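Local coordinates for protein D-alanyl transferase DltD (Enterococcus faecium TX0133A04, PDB 6PFX) that probably takes part in the D-alanylation of lipoteichoic acid, a step in building the Gram-positive cell wall, at residues Leu34-Leu48 with Arg68-Gln82. Numbering follows the deposited sequence.
Sequences LSEKQYIPFFGSSEL and RPFLLGAPGTQSLSQ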
loop_
_atom_site.group_PDB
_atom_site.type_symbol
_atom_site.label_atom_id
_atom_site.label_comp_id
_atom_site.label_asym_id
_atom_site.label_seq_id
_atom_site.Cartn_x
_atom_site.Cartn_y
_atom_site.Cartn_z
ATOM N N LEU A 34 8.792 13.756 -1.682
ATOM C CA LEU A 34 8.451 13.201 -2.989
ATOM C C LEU A 34 8.946 14.089 -4.124
ATOM O O LEU A 34 9.249 13.583 -5.212
ATOM C CB LEU A 34 6.941 12.972 -3.080
ATOM C CG LEU A 34 6.436 11.832 -2.194
ATOM C CD1 LEU A 34 4.920 11.804 -2.111
ATOM C CD2 LEU A 34 6.958 10.487 -2.697
ATOM N N SER A 35 9.078 15.401 -3.885
ATOM C CA SER A 35 9.613 16.286 -4.914
ATOM C C SER A 35 11.085 16.029 -5.212
ATOM O O SER A 35 11.565 16.459 -6.267
ATOM C CB SER A 35 9.400 17.764 -4.553
ATOM O OG SER A 35 10.394 18.279 -3.676
ATOM N N GLU A 36 11.802 15.341 -4.323
ATOM C CA GLU A 36 13.207 15.033 -4.542
ATOM C C GLU A 36 13.345 13.745 -5.340
ATOM O O GLU A 36 12.617 12.770 -5.109
ATOM C CB GLU A 36 13.953 14.879 -3.217
ATOM C CG GLU A 36 13.865 16.081 -2.300
ATOM C CD GLU A 36 14.670 15.909 -1.020
ATOM O OE1 GLU A 36 15.527 15.000 -0.951
ATOM O OE2 GLU A 36 14.447 16.694 -0.076
ATOM N N LYS A 37 14.300 13.749 -6.271
ATOM C CA LYS A 37 14.513 12.605 -7.147
ATOM C C LYS A 37 14.825 11.347 -6.356
ATOM O O LYS A 37 14.437 10.245 -6.761
ATOM C CB LYS A 37 15.686 12.901 -8.082
ATOM C CG LYS A 37 15.973 11.850 -9.135
ATOM C CD LYS A 37 17.269 12.205 -9.875
ATOM C CE LYS A 37 17.594 11.227 -10.999
ATOM N NZ LYS A 37 16.966 11.617 -12.294
ATOM N N GLN A 38 15.496 11.497 -5.211
ATOM C CA GLN A 38 16.031 10.333 -4.516
ATOM C C GLN A 38 14.946 9.534 -3.810
ATOM O O GLN A 38 15.126 8.335 -3.579
ATOM C CB GLN A 38 17.096 10.747 -3.503
ATOM C CG GLN A 38 16.562 11.585 -2.358
ATOM C CD GLN A 38 17.605 11.868 -1.292
ATOM O OE1 GLN A 38 18.479 11.043 -1.024
ATOM N NE2 GLN A 38 17.507 13.036 -0.668
ATOM N N TYR A 39 13.838 10.167 -3.432
ATOM C CA TYR A 39 12.809 9.496 -2.642
ATOM C C TYR A 39 11.774 8.839 -3.544
ATOM O O TYR A 39 11.093 9.515 -4.325
ATOM C CB TYR A 39 12.147 10.457 -1.655
ATOM C CG TYR A 39 13.034 10.724 -0.480
ATOM C CD1 TYR A 39 13.283 9.735 0.458
ATOM C CD2 TYR A 39 13.639 11.955 -0.315
ATOM C CE1 TYR A 39 14.112 9.963 1.522
ATOM C CE2 TYR A 39 14.462 12.195 0.749
ATOM C CZ TYR A 39 14.704 11.196 1.664
ATOM O OH TYR A 39 15.535 11.427 2.733
ATOM N N ILE A 40 11.653 7.522 -3.418
ATOM C CA ILE A 40 10.721 6.718 -4.199
ATOM C C ILE A 40 9.610 6.247 -3.258
ATOM O O ILE A 40 9.898 5.572 -2.261
ATOM C CB ILE A 40 11.429 5.521 -4.867
ATOM C CG1 ILE A 40 12.488 5.995 -5.879
ATOM C CG2 ILE A 40 10.391 4.560 -5.482
ATOM C CD1 ILE A 40 11.968 6.909 -7.009
ATOM N N PRO A 41 8.346 6.580 -3.523
ATOM C CA PRO A 41 7.291 6.158 -2.588
ATOM C C PRO A 41 7.060 4.654 -2.665
ATOM O O PRO A 41 7.012 4.074 -3.754
ATOM C CB PRO A 41 6.062 6.955 -3.046
ATOM C CG PRO A 41 6.302 7.178 -4.515
ATOM C CD PRO A 41 7.803 7.379 -4.645
ATOM N N PHE A 42 6.996 4.022 -1.488
ATOM C CA PHE A 42 6.616 2.620 -1.321
ATOM C C PHE A 42 5.285 2.613 -0.569
ATOM O O PHE A 42 5.228 2.975 0.614
ATOM C CB PHE A 42 7.654 1.844 -0.513
ATOM C CG PHE A 42 8.856 1.368 -1.296
ATOM C CD1 PHE A 42 9.680 2.252 -1.980
ATOM C CD2 PHE A 42 9.181 0.015 -1.299
ATOM C CE1 PHE A 42 10.798 1.791 -2.677
ATOM C CE2 PHE A 42 10.290 -0.447 -1.965
ATOM C CZ PHE A 42 11.111 0.438 -2.656
ATOM N N PHE A 43 4.221 2.232 -1.266
ATOM C CA PHE A 43 2.885 2.144 -0.702
ATOM C C PHE A 43 2.601 0.713 -0.277
ATOM O O PHE A 43 3.048 -0.248 -0.910
ATOM C CB PHE A 43 1.821 2.567 -1.722
ATOM C CG PHE A 43 1.889 4.018 -2.113
ATOM C CD1 PHE A 43 1.252 4.988 -1.353
ATOM C CD2 PHE A 43 2.585 4.416 -3.244
ATOM C CE1 PHE A 43 1.321 6.323 -1.711
ATOM C CE2 PHE A 43 2.661 5.746 -3.593
ATOM C CZ PHE A 43 2.019 6.696 -2.835
ATOM N N GLY A 44 1.815 0.580 0.783
ATOM C CA GLY A 44 1.478 -0.735 1.276
ATOM C C GLY A 44 0.766 -0.683 2.608
ATOM O O GLY A 44 -0.196 0.070 2.770
ATOM N N SER A 45 1.212 -1.491 3.563
ATOM C CA SER A 45 0.638 -1.466 4.908
ATOM C C SER A 45 1.703 -1.950 5.888
ATOM O O SER A 45 2.883 -1.647 5.698
ATOM C CB SER A 45 -0.678 -2.239 4.979
ATOM O OG SER A 45 -0.603 -3.493 4.349
ATOM N N SER A 46 1.317 -2.731 6.904
ATOM C CA SER A 46 2.216 -3.006 8.023
ATOM C C SER A 46 3.479 -3.762 7.626
ATOM O O SER A 46 4.461 -3.727 8.376
ATOM C CB SER A 46 1.475 -3.781 9.120
ATOM O OG SER A 46 0.844 -4.928 8.589
ATOM N N GLU A 47 3.489 -4.442 6.479
ATOM C CA GLU A 47 4.680 -5.180 6.080
ATOM C C GLU A 47 5.869 -4.251 5.877
ATOM O O GLU A 47 7.020 -4.695 5.942
ATOM C CB GLU A 47 4.412 -5.993 4.812
ATOM C CG GLU A 47 4.227 -5.188 3.523
ATOM C CD GLU A 47 2.897 -4.468 3.424
ATOM O OE1 GLU A 47 1.969 -4.715 4.227
ATOM O OE2 GLU A 47 2.781 -3.628 2.520
ATOM N N LEU A 48 5.621 -2.970 5.628
ATOM C CA LEU A 48 6.739 -2.072 5.394
ATOM C C LEU A 48 7.521 -1.760 6.662
ATOM O O LEU A 48 8.627 -1.217 6.566
ATOM C CB LEU A 48 6.237 -0.786 4.738
ATOM C CG LEU A 48 5.782 -0.940 3.281
ATOM C CD1 LEU A 48 5.063 0.324 2.814
ATOM C CD2 LEU A 48 6.959 -1.244 2.384
ATOM N N ARG A 68 16.164 6.295 -2.034
ATOM C CA ARG A 68 15.740 5.886 -0.701
ATOM C C ARG A 68 14.236 5.698 -0.684
ATOM O O ARG A 68 13.483 6.602 -1.098
ATOM C CB ARG A 68 16.169 6.972 0.296
ATOM C CG ARG A 68 15.809 6.680 1.732
ATOM C CD ARG A 68 16.403 7.697 2.720
ATOM N NE ARG A 68 17.861 7.630 2.827
ATOM C CZ ARG A 68 18.705 8.463 2.222
ATOM N NH1 ARG A 68 18.254 9.441 1.450
ATOM N NH2 ARG A 68 20.011 8.316 2.392
ATOM N N PRO A 69 13.730 4.553 -0.232
ATOM C CA PRO A 69 12.274 4.415 -0.111
ATOM C C PRO A 69 11.718 5.444 0.863
ATOM O O PRO A 69 12.332 5.763 1.882
ATOM C CB PRO A 69 12.079 2.981 0.402
ATOM C CG PRO A 69 13.376 2.283 0.090
ATOM C CD PRO A 69 14.447 3.324 0.165
ATOM N N PHE A 70 10.548 5.977 0.535
ATOM C CA PHE A 70 9.758 6.770 1.470
ATOM C C PHE A 70 8.528 5.915 1.776
ATOM O O PHE A 70 7.706 5.661 0.890
ATOM C CB PHE A 70 9.387 8.132 0.898
ATOM C CG PHE A 70 8.973 9.102 1.950
ATOM C CD1 PHE A 70 7.766 8.941 2.604
ATOM C CD2 PHE A 70 9.797 10.153 2.314
ATOM C CE1 PHE A 70 7.373 9.829 3.602
ATOM C CE2 PHE A 70 9.427 11.029 3.320
ATOM C CZ PHE A 70 8.205 10.875 3.956
ATOM N N LEU A 71 8.434 5.410 3.001
ATOM C CA LEU A 71 7.422 4.410 3.322
ATOM C C LEU A 71 6.094 5.088 3.627
ATOM O O LEU A 71 5.985 5.866 4.582
ATOM C CB LEU A 71 7.878 3.570 4.508
ATOM C CG LEU A 71 9.287 2.992 4.415
ATOM C CD1 LEU A 71 9.597 2.192 5.657
ATOM C CD2 LEU A 71 9.444 2.121 3.174
ATOM N N LEU A 72 5.073 4.762 2.841
ATOM C CA LEU A 72 3.777 5.411 2.963
ATOM C C LEU A 72 2.652 4.458 3.337
ATOM O O LEU A 72 1.500 4.892 3.457
ATOM C CB LEU A 72 3.444 6.178 1.678
ATOM C CG LEU A 72 4.311 7.418 1.415
ATOM C CD1 LEU A 72 4.029 7.974 0.031
ATOM C CD2 LEU A 72 4.088 8.488 2.485
ATOM N N GLY A 73 2.937 3.208 3.548
ATOM C CA GLY A 73 1.980 2.341 4.193
ATOM C C GLY A 73 2.188 2.267 5.704
ATOM O O GLY A 73 3.270 2.570 6.210
ATOM N N ALA A 74 1.134 1.848 6.403
ATOM C CA ALA A 74 1.149 1.669 7.851
ATOM C C ALA A 74 0.041 0.686 8.207
ATOM O O ALA A 74 -0.748 0.291 7.342
ATOM C CB ALA A 74 0.958 3.009 8.581
ATOM N N PRO A 75 -0.036 0.238 9.460
ATOM C CA PRO A 75 -1.066 -0.763 9.787
ATOM C C PRO A 75 -2.459 -0.220 9.514
ATOM O O PRO A 75 -2.875 0.795 10.075
ATOM C CB PRO A 75 -0.831 -1.047 11.276
ATOM C CG PRO A 75 0.600 -0.746 11.480
ATOM C CD PRO A 75 0.885 0.455 10.592
ATOM N N GLY A 76 -3.168 -0.887 8.614
ATOM C CA GLY A 76 -4.518 -0.506 8.276
ATOM C C GLY A 76 -4.666 0.476 7.133
ATOM O O GLY A 76 -5.801 0.852 6.818
ATOM N N THR A 77 -3.574 0.909 6.500
ATOM C CA THR A 77 -3.696 1.736 5.302
ATOM C C THR A 77 -4.048 0.833 4.120
ATOM O O THR A 77 -3.307 -0.108 3.816
ATOM C CB THR A 77 -2.428 2.533 4.993
ATOM O OG1 THR A 77 -1.312 1.659 4.803
ATOM C CG2 THR A 77 -2.129 3.511 6.115
ATOM N N GLN A 78 -5.196 1.093 3.486
ATOM C CA GLN A 78 -5.627 0.379 2.283
ATOM C C GLN A 78 -5.765 1.376 1.134
ATOM O O GLN A 78 -5.172 2.459 1.180
ATOM C CB GLN A 78 -6.917 -0.406 2.555
ATOM C CG GLN A 78 -6.813 -1.295 3.800
ATOM C CD GLN A 78 -7.903 -2.376 3.974
ATOM O OE1 GLN A 78 -7.861 -3.123 4.958
ATOM N NE2 GLN A 78 -8.861 -2.467 3.047
ATOM N N SER A 79 -6.523 1.037 0.087
ATOM C CA SER A 79 -6.410 1.813 -1.150
ATOM C C SER A 79 -6.949 3.232 -1.000
ATOM O O SER A 79 -6.365 4.177 -1.543
ATOM C CB SER A 79 -7.100 1.105 -2.318
ATOM O OG SER A 79 -6.411 -0.087 -2.647
ATOM N N LEU A 80 -8.067 3.404 -0.288
ATOM C CA LEU A 80 -8.664 4.729 -0.146
ATOM C C LEU A 80 -7.700 5.679 0.557
ATOM O O LEU A 80 -7.454 6.797 0.089
ATOM C CB LEU A 80 -9.982 4.611 0.615
ATOM C CG LEU A 80 -10.933 5.797 0.557
ATOM C CD1 LEU A 80 -12.313 5.320 0.959
ATOM C CD2 LEU A 80 -10.478 6.874 1.484
ATOM N N SER A 81 -7.104 5.229 1.663
ATOM C CA SER A 81 -6.169 6.086 2.380
ATOM C C SER A 81 -4.960 6.413 1.517
ATOM O O SER A 81 -4.487 7.556 1.497
ATOM C CB SER A 81 -5.710 5.405 3.664
ATOM O OG SER A 81 -6.797 5.274 4.551
ATOM N N GLN A 82 -4.436 5.435 0.790
ATOM C CA GLN A 82 -3.241 5.743 0.006
ATOM C C GLN A 82 -3.568 6.590 -1.214
ATOM O O GLN A 82 -2.735 7.397 -1.641
ATOM C CB GLN A 82 -2.443 4.475 -0.261
ATOM C CG GLN A 82 -1.678 4.107 1.044
ATOM C CD GLN A 82 -1.038 2.739 1.059
ATOM O OE1 GLN A 82 0.182 2.620 0.986
ATOM N NE2 GLN A 82 -1.850 1.703 1.226
HETATM O O HOH W 1 -1.771 -3.717 8.118
#
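Strands 39-43 and 68-71 pair in parallel, I40 and F42 bonding to R68 and F70, and L72 N just beyond the strand closing on F42 O; they are the two strands of a beta-alpha-beta crossover that passes through helix 56-62 at one edge of the SGNH-hydrolase-like sheet. On the face carrying Y39 and F70, the edge of the F70 ring meets the face of Y39 in an offset edge-to-face pair, planes 81° apart. R68 runs alongside Y39, its CD 3.4 Å from Y39 CE1; a bend at chi3 (-68°) then brings NH1 to Q38 OE1 for a weak bond. On the other face, P69 CB sits over the F42 ring, 3.8 Å from its centroid, in a CH-pi contact, and helix 56-62 packs against both residues. At the C-terminal end of strand 39-43, F43 lies beside L72, F43 CE1 to L72 CD1 3.6 Å. S46 follows, its OG hydrogen-bonded to H348 NE2; with D345 these would form a Ser-His-Asp triad, consistent with an SGNH-type active site. Water 1 joins S46 OG to G76 N. Between strand and serine, the Q82 side chain, extended beyond CG, grips the G44 backbone: OE1 accepts G44 N on an in-plane lone pair (2.6 Å), while NE2 makes a weak bond to G44 O, 2.8 Å away.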